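Local coordinates for transcription elongation factor SPT6 (Candida glabrata, PDB 3GXW), which probably acts as a histone H3-H4 chaperone preserving chromatin structure during RNA polymerase II elongation and is represented here by an SH2 domain, at residues I8-Y13 / D85-I90; Y12-N17 / D32-Q37; D42-I47 / H58-E63. The protein carries 2 engineered substitutions. All coordinates share one frame; numbering follows the deposited sequence.

Contact 1: residues I8-Y13 / D85-I90; sequences INHPYY and DLDQII
The H10 imidazole meets D87 edge-on: OD1 of the carboxylate sits at the rim of the ring, only 7° out of its plane, while the carboxylate itself is turned 58° from that plane. At another edge lies the backbone N of Y12. Two aliphatic groups reach the same ring obliquely, with L86 CD2 3.7 Å from H10 CD2 and I90 CG1 3.5 Å from H10 CE1. The Y12 ring likewise receives I90 at a slant, CG2 lying 4.0 Å from Y12 CD1, and the CD1 branch of that isoleucine reaches Y12 CB.

The polar bond runs from H10 NE2 to D87 OD1 at 2.7 Å, somewhat bent. With H10 CG anti to the backbone nitrogen (chi1 -162°), the ring is carried across to the helix. D87 belongs to the first turn of helix 86-99, which opens with a capping box formed by D85 and Q88. The contact thus joins this C-terminal SH2 helix to a type I turn, H10 to Y13, ahead of helix 18-25. I90 also packs on F33 and I35 of strand 33-37.

Inside the turn, Y12 N donates to H10 ND1 over 3.1 Å in an almost straight line. Both ring nitrogens are therefore engaged, one accepting and one donating, which fixes the ring's rotation. The pattern implies that the proton resides on NE2, consistent with a neutral imidazole paired with a carboxylate that the helix start would probably stabilise.

Contact 2: residues Y12-N17 / D32-Q37; sequences YYFPFN and DFVIRQ
Y12 meets F33 and I35 of strand 33-37 and can be traced from CB to its hydroxyl. Its CB rests 4.3 Å from I35 CG1. Beyond it the ring slides over F33 in an offset stack, centroids 4.6 Å apart and planes only 14° from parallel; CD2 and CE2 do most of the touching, with CE1 and CZ of F33 beneath them. F33 comes to lie there because its CG sits between the backbone N and the carbonyl carbon (chi1 63°). In the plane of the tyrosine ring, CD2 also faces F33 O at 3.4 Å. At the tip, Y12 OH is 2.7 Å from a water that donates to D32 OD1.

The backbones meet in a single bridge, Y13 with I35, made by I35 N to Y12 O and F14 N to I35 O. F33 to R36 read FVIR, this domain's version of the SH2 FLVR signature, with R36 as its arginine. Accordingly R36 NE bonds T48 and NH1 holds a succinate, probably from the crystallisation liquor, in what is consistent with the family's phosphate pocket.

The loop wraps this strand closely. F16 O lies 3.5 Å from R36 CB, and F14 CD2 presses on V34 CG1 at 3.3 Å; the V34 side chain also touches Y24 of helix 18-25. Q37 bends at CG so that NE2 donates to Y13 OH across 3.0 Å, the hydroxyl lying in the amide plane.

Contact 3: residues D42-I47 / H58-E63; sequences DDHLAI and HVDIQE
H44 and Q62, L45 and I61, A46 and D60, I47 and V59 are paired across an antiparallel beta hairpin, strands 44-52 and 55-63, in the central sheet of the SH2 fold. The L45-I61 and I47-V59 pairs are the hydrogen-bonded ones, each with bonds in both directions, and E63 N adds another to D43 O.

The sheet has two unlike faces. On one, L45, I47, V59 and I61 pack tightly. I47 and I61 cross at about a right angle, and I61 CD1 comes to 3.3 Å from I47 CG1, closer than ordinary van der Waals contact. I89 and Y93 of helix 86-99 cover I47, V59 and I61, while M4 and V7 lie against L45; V78 of the next strand sits beside V59 and I61.

The other face, carrying H44, A46, D60 and Q62, is more polar, with D60 and Q62 partly exposed while H44 is buried. Q62 runs extended alongside the imidazole, its CG over one ring face, 3.6 Å from the centroid in a CH-pi contact. H44 ND1 donates to D60 OD1 across 2.8 Å, using the carboxylate's syn lone pair; with CG of D60 anti to the backbone N (chi1 180°), the carboxylate is carried to the edge of the imidazole. R40 adds a long, weak ion pair to D60 OD2. A water completes the set, donating to D60 OD1 at 2.6 Å and to L45 O at 3.0 Å.

In the fold
Contact 3 is the buried member of the set, while contacts 1 and 2 are each only partly buried. Contacts 1 and 2 share Y12 and Y13, so one loop is held on one side by helix 86-99 and on another by the edge strand 33-37. Helix 86-99, part of contact 1, also reaches contact 2 through I90 and contact 3 through I89. Contacts 2 and 3 are joined through the sheet by the backbones of R36 and A46, and by R36 with H58. Paired main chains dominate in contact 3, aromatic stacking and bridging water in contact 2. Contacts 1 and 3 both hold a histidine-carboxylate bond, linking loop to helix in contact 1 and lying on one face of the hairpin in contact 3.

Contact 1: residues I8-Y13 / D85-I90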
loop_
_atom_site.group_PDB
_atom_site.type_symbol
_atom_site.label_atom_id
_atom_site.label_comp_id
_atom_site.label_asym_id
_atom_site.label_seq_id
_atom_site.Cartn_x
_atom_site.Cartn_y
_atom_site.Cartn_z
ATOM N N ILE A 8 -10.550 5.347 1.980
ATOM C CA ILE A 8 -11.015 4.751 3.227
ATOM C C ILE A 8 -12.032 3.629 3.044
ATOM O O ILE A 8 -12.291 2.867 3.975
ATOM C CB ILE A 8 -11.635 5.803 4.160
ATOM C CG1 ILE A 8 -12.777 6.515 3.438
ATOM C CG2 ILE A 8 -10.560 6.771 4.636
ATOM C CD1 ILE A 8 -13.583 7.411 4.331
ATOM N N ASN A 9 -12.612 3.527 1.853
ATOM C CA ASN A 9 -13.592 2.482 1.580
ATOM C C ASN A 9 -13.024 1.354 0.721
ATOM O O ASN A 9 -13.733 0.411 0.369
ATOM C CB ASN A 9 -14.825 3.085 0.901
ATOM C CG ASN A 9 -15.683 3.881 1.867
ATOM O OD1 ASN A 9 -16.100 4.997 1.570
ATOM N ND2 ASN A 9 -15.955 3.301 3.034
ATOM N N HIS A 10 -11.743 1.442 0.392
ATOM C CA HIS A 10 -11.132 0.404 -0.423
ATOM C C HIS A 10 -10.880 -0.853 0.403
ATOM O O HIS A 10 -10.450 -0.782 1.552
ATOM C CB HIS A 10 -9.818 0.899 -1.033
ATOM C CG HIS A 10 -9.357 0.076 -2.194
ATOM N ND1 HIS A 10 -8.869 -1.204 -2.052
ATOM C CD2 HIS A 10 -9.377 0.327 -3.524
ATOM C CE1 HIS A 10 -8.611 -1.709 -3.246
ATOM N NE2 HIS A 10 -8.911 -0.800 -4.156
ATOM N N PRO A 11 -11.162 -2.031 -0.170
ATOM C CA PRO A 11 -10.947 -3.290 0.548
ATOM C C PRO A 11 -9.558 -3.469 1.167
ATOM O O PRO A 11 -9.425 -4.101 2.213
ATOM C CB PRO A 11 -11.256 -4.339 -0.514
ATOM C CG PRO A 11 -12.376 -3.696 -1.265
ATOM C CD PRO A 11 -11.869 -2.273 -1.443
ATOM N N TYR A 12 -8.527 -2.912 0.540
ATOM C CA TYR A 12 -7.171 -3.055 1.073
ATOM C C TYR A 12 -6.739 -1.954 2.018
ATOM O O TYR A 12 -5.607 -1.949 2.493
ATOM C CB TYR A 12 -6.141 -3.182 -0.052
ATOM C CG TYR A 12 -5.978 -4.603 -0.538
ATOM C CD1 TYR A 12 -6.880 -5.162 -1.442
ATOM C CD2 TYR A 12 -4.954 -5.411 -0.045
ATOM C CE1 TYR A 12 -6.766 -6.501 -1.842
ATOM C CE2 TYR A 12 -4.835 -6.743 -0.433
ATOM C CZ TYR A 12 -5.744 -7.279 -1.328
ATOM O OH TYR A 12 -5.637 -8.600 -1.691
ATOM N N TYR A 13 -7.635 -1.018 2.299
ATOM C CA TYR A 13 -7.299 0.058 3.216
ATOM C C TYR A 13 -7.568 -0.411 4.645
ATOM O O TYR A 13 -8.592 -1.036 4.921
ATOM C CB TYR A 13 -8.137 1.300 2.922
ATOM C CG TYR A 13 -7.954 2.390 3.951
ATOM C CD1 TYR A 13 -6.860 3.252 3.898
ATOM C CD2 TYR A 13 -8.852 2.527 5.007
ATOM C CE1 TYR A 13 -6.665 4.226 4.878
ATOM C CE2 TYR A 13 -8.667 3.492 5.989
ATOM C CZ TYR A 13 -7.574 4.337 5.920
ATOM O OH TYR A 13 -7.387 5.285 6.898
ATOM N N ASP A 85 -5.235 5.699 -10.943
ATOM C CA ASP A 85 -6.251 5.205 -10.020
ATOM C C ASP A 85 -5.651 4.291 -8.953
ATOM O O ASP A 85 -4.710 3.550 -9.223
ATOM C CB ASP A 85 -7.336 4.459 -10.808
ATOM C CG ASP A 85 -8.456 3.949 -9.926
ATOM O OD1 ASP A 85 -8.223 2.988 -9.167
ATOM O OD2 ASP A 85 -9.571 4.511 -9.987
ATOM N N LEU A 86 -6.202 4.348 -7.743
ATOM C CA LEU A 86 -5.713 3.519 -6.651
ATOM C C LEU A 86 -5.723 2.035 -7.006
ATOM O O LEU A 86 -4.789 1.310 -6.662
ATOM C CB LEU A 86 -6.553 3.733 -5.384
ATOM C CG LEU A 86 -6.173 2.831 -4.200
ATOM C CD1 LEU A 86 -4.710 3.049 -3.835
ATOM C CD2 LEU A 86 -7.065 3.127 -3.007
ATOM N N ASP A 87 -6.773 1.583 -7.688
ATOM C CA ASP A 87 -6.870 0.173 -8.054
ATOM C C ASP A 87 -5.649 -0.292 -8.844
ATOM O O ASP A 87 -5.228 -1.441 -8.715
ATOM C CB ASP A 87 -8.149 -0.107 -8.861
ATOM C CG ASP A 87 -9.418 0.030 -8.027
ATOM O OD1 ASP A 87 -9.363 -0.144 -6.788
ATOM O OD2 ASP A 87 -10.483 0.294 -8.619
ATOM N N GLN A 88 -5.069 0.595 -9.647
ATOM C CA GLN A 88 -3.890 0.227 -10.426
ATOM C C GLN A 88 -2.744 -0.150 -9.493
ATOM O O GLN A 88 -1.970 -1.063 -9.782
ATOM C CB GLN A 88 -3.456 1.380 -11.338
ATOM C CG GLN A 88 -4.468 1.749 -12.424
ATOM C CD GLN A 88 -3.945 2.824 -13.370
ATOM O OE1 GLN A 88 -3.574 3.919 -12.943
ATOM N NE2 GLN A 88 -3.917 2.514 -14.664
ATOM N N ILE A 89 -2.635 0.564 -8.375
ATOM C CA ILE A 89 -1.591 0.294 -7.391
ATOM C C ILE A 89 -1.862 -1.066 -6.738
ATOM O O ILE A 89 -0.947 -1.880 -6.553
ATOM C CB ILE A 89 -1.549 1.418 -6.316
ATOM C CG1 ILE A 89 -1.071 2.727 -6.963
ATOM C CG2 ILE A 89 -0.627 1.019 -5.155
ATOM C CD1 ILE A 89 -1.075 3.936 -6.030
ATOM N N ILE A 90 -3.125 -1.318 -6.406
ATOM C CA ILE A 90 -3.493 -2.595 -5.806
ATOM C C ILE A 90 -3.118 -3.711 -6.774
ATOM O O ILE A 90 -2.576 -4.738 -6.372
ATOM C CB ILE A 90 -5.007 -2.671 -5.509
ATOM C CG1 ILE A 90 -5.403 -1.542 -4.553
ATOM C CG2 ILE A 90 -5.360 -4.044 -4.926
ATOM C CD1 ILE A 90 -4.586 -1.482 -3.265
#

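Contact 2: residues Y12-N17 / D32-Q37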
loop_
_atom_site.group_PDB
_atom_site.type_symbol
_atom_site.label_atom_id
_atom_site.label_comp_id
_atom_site.label_asym_id
_atom_site.label_seq_id
_atom_site.Cartn_x
_atom_site.Cartn_y
_atom_site.Cartn_z
ATOM N N TYR A 12 -8.527 -2.912 0.540
ATOM C CA TYR A 12 -7.171 -3.055 1.073
ATOM C C TYR A 12 -6.739 -1.954 2.018
ATOM O O TYR A 12 -5.607 -1.949 2.493
ATOM C CB TYR A 12 -6.141 -3.182 -0.052
ATOM C CG TYR A 12 -5.978 -4.603 -0.538
ATOM C CD1 TYR A 12 -6.880 -5.162 -1.442
ATOM C CD2 TYR A 12 -4.954 -5.411 -0.045
ATOM C CE1 TYR A 12 -6.766 -6.501 -1.842
ATOM C CE2 TYR A 12 -4.835 -6.743 -0.433
ATOM C CZ TYR A 12 -5.744 -7.279 -1.328
ATOM O OH TYR A 12 -5.637 -8.600 -1.691
ATOM N N TYR A 13 -7.635 -1.018 2.299
ATOM C CA TYR A 13 -7.299 0.058 3.216
ATOM C C TYR A 13 -7.568 -0.411 4.645
ATOM O O TYR A 13 -8.592 -1.036 4.921
ATOM C CB TYR A 13 -8.137 1.300 2.922
ATOM C CG TYR A 13 -7.954 2.390 3.951
ATOM C CD1 TYR A 13 -6.860 3.252 3.898
ATOM C CD2 TYR A 13 -8.852 2.527 5.007
ATOM C CE1 TYR A 13 -6.665 4.226 4.878
ATOM C CE2 TYR A 13 -8.667 3.492 5.989
ATOM C CZ TYR A 13 -7.574 4.337 5.920
ATOM O OH TYR A 13 -7.387 5.285 6.898
ATOM N N PHE A 14 -6.638 -0.115 5.544
ATOM C CA PHE A 14 -6.773 -0.485 6.947
ATOM C C PHE A 14 -6.412 0.717 7.821
ATOM O O PHE A 14 -5.504 1.478 7.491
ATOM C CB PHE A 14 -5.857 -1.666 7.272
ATOM C CG PHE A 14 -6.329 -2.978 6.699
ATOM C CD1 PHE A 14 -7.161 -3.816 7.434
ATOM C CD2 PHE A 14 -5.951 -3.368 5.414
ATOM C CE1 PHE A 14 -7.613 -5.025 6.899
ATOM C CE2 PHE A 14 -6.395 -4.572 4.872
ATOM C CZ PHE A 14 -7.228 -5.401 5.616
ATOM N N PRO A 15 -7.134 0.908 8.939
ATOM C CA PRO A 15 -6.901 2.017 9.872
ATOM C C PRO A 15 -5.754 1.698 10.824
ATOM O O PRO A 15 -5.899 1.801 12.041
ATOM C CB PRO A 15 -8.233 2.127 10.603
ATOM C CG PRO A 15 -8.644 0.698 10.712
ATOM C CD PRO A 15 -8.338 0.147 9.326
ATOM N N PHE A 16 -4.619 1.304 10.258
ATOM C CA PHE A 16 -3.445 0.935 11.043
ATOM C C PHE A 16 -2.311 1.931 10.900
ATOM O O PHE A 16 -2.225 2.641 9.898
ATOM C CB PHE A 16 -2.850 -0.400 10.570
ATOM C CG PHE A 16 -3.798 -1.566 10.588
ATOM C CD1 PHE A 16 -4.740 -1.716 11.597
ATOM C CD2 PHE A 16 -3.672 -2.573 9.635
ATOM C CE1 PHE A 16 -5.542 -2.863 11.659
ATOM C CE2 PHE A 16 -4.462 -3.717 9.686
ATOM C CZ PHE A 16 -5.399 -3.862 10.702
ATOM N N ASN A 17 -1.438 1.971 11.904
ATOM C CA ASN A 17 -0.241 2.791 11.800
ATOM C C ASN A 17 0.751 1.742 11.288
ATOM O O ASN A 17 0.371 0.581 11.113
ATOM C CB ASN A 17 0.197 3.396 13.156
ATOM C CG ASN A 17 0.345 2.366 14.265
ATOM O OD1 ASN A 17 0.902 1.290 14.065
ATOM N ND2 ASN A 17 -0.132 2.715 15.458
ATOM N N ASP A 32 1.810 -10.045 0.809
ATOM C CA ASP A 32 0.529 -9.466 1.207
ATOM C C ASP A 32 0.809 -8.040 1.674
ATOM O O ASP A 32 1.914 -7.738 2.130
ATOM C CB ASP A 32 -0.136 -10.272 2.322
ATOM C CG ASP A 32 -1.662 -10.215 2.246
ATOM O OD1 ASP A 32 -2.194 -9.278 1.605
ATOM O OD2 ASP A 32 -2.333 -11.096 2.824
ATOM N N PHE A 33 -0.194 -7.175 1.580
ATOM C CA PHE A 33 -0.013 -5.764 1.924
ATOM C C PHE A 33 -1.302 -5.067 2.335
ATOM O O PHE A 33 -2.392 -5.613 2.196
ATOM C CB PHE A 33 0.524 -5.041 0.698
ATOM C CG PHE A 33 -0.434 -5.056 -0.467
ATOM C CD1 PHE A 33 -1.310 -4.000 -0.681
ATOM C CD2 PHE A 33 -0.486 -6.147 -1.328
ATOM C CE1 PHE A 33 -2.226 -4.027 -1.733
ATOM C CE2 PHE A 33 -1.403 -6.186 -2.388
ATOM C CZ PHE A 33 -2.274 -5.123 -2.588
ATOM N N VAL A 34 -1.152 -3.833 2.811
ATOM C CA VAL A 34 -2.275 -3.000 3.210
ATOM C C VAL A 34 -1.952 -1.559 2.833
ATOM O O VAL A 34 -0.779 -1.197 2.668
ATOM C CB VAL A 34 -2.542 -3.050 4.739
ATOM C CG1 VAL A 34 -2.836 -4.473 5.173
ATOM C CG2 VAL A 34 -1.352 -2.488 5.506
ATOM N N ILE A 35 -2.998 -0.755 2.677
ATOM C CA ILE A 35 -2.849 0.662 2.367
ATOM C C ILE A 35 -3.292 1.369 3.646
ATOM O O ILE A 35 -4.272 0.962 4.267
ATOM C CB ILE A 35 -3.771 1.103 1.214
ATOM C CG1 ILE A 35 -3.548 0.210 -0.017
ATOM C CG2 ILE A 35 -3.488 2.572 0.870
ATOM C CD1 ILE A 35 -2.188 0.345 -0.648
ATOM N N ARG A 36 -2.580 2.422 4.033
ATOM C CA ARG A 36 -2.902 3.144 5.264
ATOM C C ARG A 36 -2.549 4.625 5.167
ATOM O O ARG A 36 -1.899 5.054 4.217
ATOM C CB ARG A 36 -2.125 2.533 6.439
ATOM C CG ARG A 36 -0.609 2.564 6.249
ATOM C CD ARG A 36 0.129 1.918 7.421
ATOM N NE ARG A 36 1.578 1.867 7.221
ATOM C CZ ARG A 36 2.400 2.906 7.352
ATOM N NH1 ARG A 36 1.924 4.098 7.692
ATOM N NH2 ARG A 36 3.703 2.755 7.132
ATOM N N GLN A 37 -2.980 5.392 6.167
ATOM C CA GLN A 37 -2.689 6.822 6.231
ATOM C C GLN A 37 -1.181 7.022 6.450
ATOM O O GLN A 37 -0.483 6.115 6.923
ATOM C CB GLN A 37 -3.443 7.475 7.396
ATOM C CG GLN A 37 -4.971 7.460 7.302
ATOM C CD GLN A 37 -5.503 8.266 6.128
ATOM O OE1 GLN A 37 -4.960 9.318 5.784
ATOM N NE2 GLN A 37 -6.585 7.783 5.520
HETATM O O HOH W 1 -4.353 -10.064 0.238
HETATM O O HOH W 2 -4.521 4.213 8.267
HETATM O O HOH W 3 -0.943 4.878 9.383
#

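Contact 3: residues D42-I47 / H58-E63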
loop_
_atom_site.group_PDB
_atom_site.type_symbol
_atom_site.label_atom_id
_atom_site.label_comp_id
_atom_site.label_asym_id
_atom_site.label_seq_id
_atom_site.Cartn_x
_atom_site.Cartn_y
_atom_site.Cartn_z
ATOM N N ASP A 42 -1.198 15.293 4.044
ATOM C CA ASP A 42 -2.618 15.036 3.813
ATOM C C ASP A 42 -2.879 14.379 2.457
ATOM O O ASP A 42 -3.905 13.731 2.270
ATOM C CB ASP A 42 -3.428 16.336 3.882
ATOM C CG ASP A 42 -3.532 16.894 5.287
ATOM O OD1 ASP A 42 -3.530 16.100 6.254
ATOM O OD2 ASP A 42 -3.643 18.135 5.416
ATOM N N ASP A 43 -1.969 14.553 1.504
ATOM C CA ASP A 43 -2.178 13.927 0.200
ATOM C C ASP A 43 -1.252 12.735 -0.009
ATOM O O ASP A 43 -0.912 12.384 -1.144
ATOM C CB ASP A 43 -1.999 14.946 -0.933
ATOM C CG ASP A 43 -0.578 15.426 -1.070
ATOM O OD1 ASP A 43 0.310 14.597 -1.354
ATOM O OD2 ASP A 43 -0.343 16.640 -0.905
ATOM N N HIS A 44 -0.844 12.118 1.096
ATOM C CA HIS A 44 0.024 10.945 1.042
ATOM C C HIS A 44 -0.672 9.758 1.681
ATOM O O HIS A 44 -1.592 9.915 2.481
ATOM C CB HIS A 44 1.325 11.179 1.822
ATOM C CG HIS A 44 2.312 12.060 1.129
ATOM N ND1 HIS A 44 3.462 11.572 0.542
ATOM C CD2 HIS A 44 2.364 13.407 0.996
ATOM C CE1 HIS A 44 4.183 12.581 0.088
ATOM N NE2 HIS A 44 3.540 13.704 0.350
ATOM N N LEU A 45 -0.212 8.569 1.315
ATOM C CA LEU A 45 -0.702 7.320 1.871
ATOM C C LEU A 45 0.547 6.466 1.962
ATOM O O LEU A 45 1.612 6.866 1.495
ATOM C CB LEU A 45 -1.727 6.650 0.946
ATOM C CG LEU A 45 -3.099 7.323 0.816
ATOM C CD1 LEU A 45 -3.892 6.631 -0.275
ATOM C CD2 LEU A 45 -3.851 7.257 2.154
ATOM N N ALA A 46 0.431 5.296 2.567
ATOM C CA ALA A 46 1.578 4.417 2.675
ATOM C C ALA A 46 1.140 2.999 2.388
ATOM O O ALA A 46 0.003 2.616 2.681
ATOM C CB ALA A 46 2.183 4.493 4.085
ATOM N N ILE A 47 2.044 2.230 1.795
ATOM C CA ILE A 47 1.786 0.828 1.526
ATOM C C ILE A 47 2.760 0.064 2.412
ATOM O O ILE A 47 3.950 0.377 2.434
ATOM C CB ILE A 47 2.097 0.441 0.073
ATOM C CG1 ILE A 47 1.276 1.293 -0.889
ATOM C CG2 ILE A 47 1.799 -1.038 -0.141
ATOM C CD1 ILE A 47 1.689 1.127 -2.336
ATOM N N HIS A 58 7.806 -0.289 3.840
ATOM C CA HIS A 58 6.804 0.770 3.916
ATOM C C HIS A 58 7.106 1.661 2.714
ATOM O O HIS A 58 8.230 2.148 2.562
ATOM C CB HIS A 58 6.953 1.523 5.242
ATOM C CG HIS A 58 6.747 0.653 6.442
ATOM N ND1 HIS A 58 5.506 0.436 7.003
ATOM C CD2 HIS A 58 7.612 -0.127 7.136
ATOM C CE1 HIS A 58 5.613 -0.439 7.985
ATOM N NE2 HIS A 58 6.881 -0.799 8.086
ATOM N N VAL A 59 6.108 1.836 1.850
ATOM C CA VAL A 59 6.258 2.608 0.622
ATOM C C VAL A 59 5.335 3.817 0.552
ATOM O O VAL A 59 4.137 3.718 0.782
ATOM C CB VAL A 59 5.982 1.715 -0.609
ATOM C CG1 VAL A 59 6.243 2.489 -1.884
ATOM C CG2 VAL A 59 6.849 0.458 -0.545
ATOM N N ASP A 60 5.901 4.959 0.199
ATOM C CA ASP A 60 5.119 6.181 0.111
ATOM C C ASP A 60 4.299 6.302 -1.170
ATOM O O ASP A 60 4.760 5.947 -2.253
ATOM C CB ASP A 60 6.049 7.390 0.215
ATOM C CG ASP A 60 5.305 8.705 0.126
ATOM O OD1 ASP A 60 4.513 8.999 1.046
ATOM O OD2 ASP A 60 5.509 9.439 -0.867
ATOM N N ILE A 61 3.070 6.794 -1.031
ATOM C CA ILE A 61 2.196 7.039 -2.172
ATOM C C ILE A 61 1.948 8.536 -2.073
ATOM O O ILE A 61 1.564 9.025 -1.006
ATOM C CB ILE A 61 0.833 6.327 -2.053
ATOM C CG1 ILE A 61 1.015 4.808 -2.046
ATOM C CG2 ILE A 61 -0.057 6.719 -3.230
ATOM C CD1 ILE A 61 -0.274 4.056 -1.862
ATOM N N GLN A 62 2.181 9.266 -3.159
ATOM C CA GLN A 62 1.972 10.712 -3.136
ATOM C C GLN A 62 1.042 11.143 -4.252
ATOM O O GLN A 62 1.264 10.814 -5.416
ATOM C CB GLN A 62 3.305 11.457 -3.287
ATOM C CG GLN A 62 3.201 12.958 -3.007
ATOM C CD GLN A 62 4.514 13.687 -3.201
ATOM O OE1 GLN A 62 5.588 13.113 -3.022
ATOM N NE2 GLN A 62 4.437 14.967 -3.551
ATOM N N GLU A 63 -0.001 11.881 -3.896
ATOM C CA GLU A 63 -0.948 12.361 -4.887
ATOM C C GLU A 63 -0.506 13.728 -5.393
ATOM O O GLU A 63 -0.075 14.575 -4.615
ATOM C CB GLU A 63 -2.349 12.451 -4.273
ATOM C CG GLU A 63 -3.397 13.059 -5.188
ATOM C CD GLU A 63 -4.787 13.022 -4.571
ATOM O OE1 GLU A 63 -5.408 11.940 -4.557
ATOM O OE2 GLU A 63 -5.250 14.073 -4.089
HETATM O O HOH W 4 4.017 7.492 3.111
#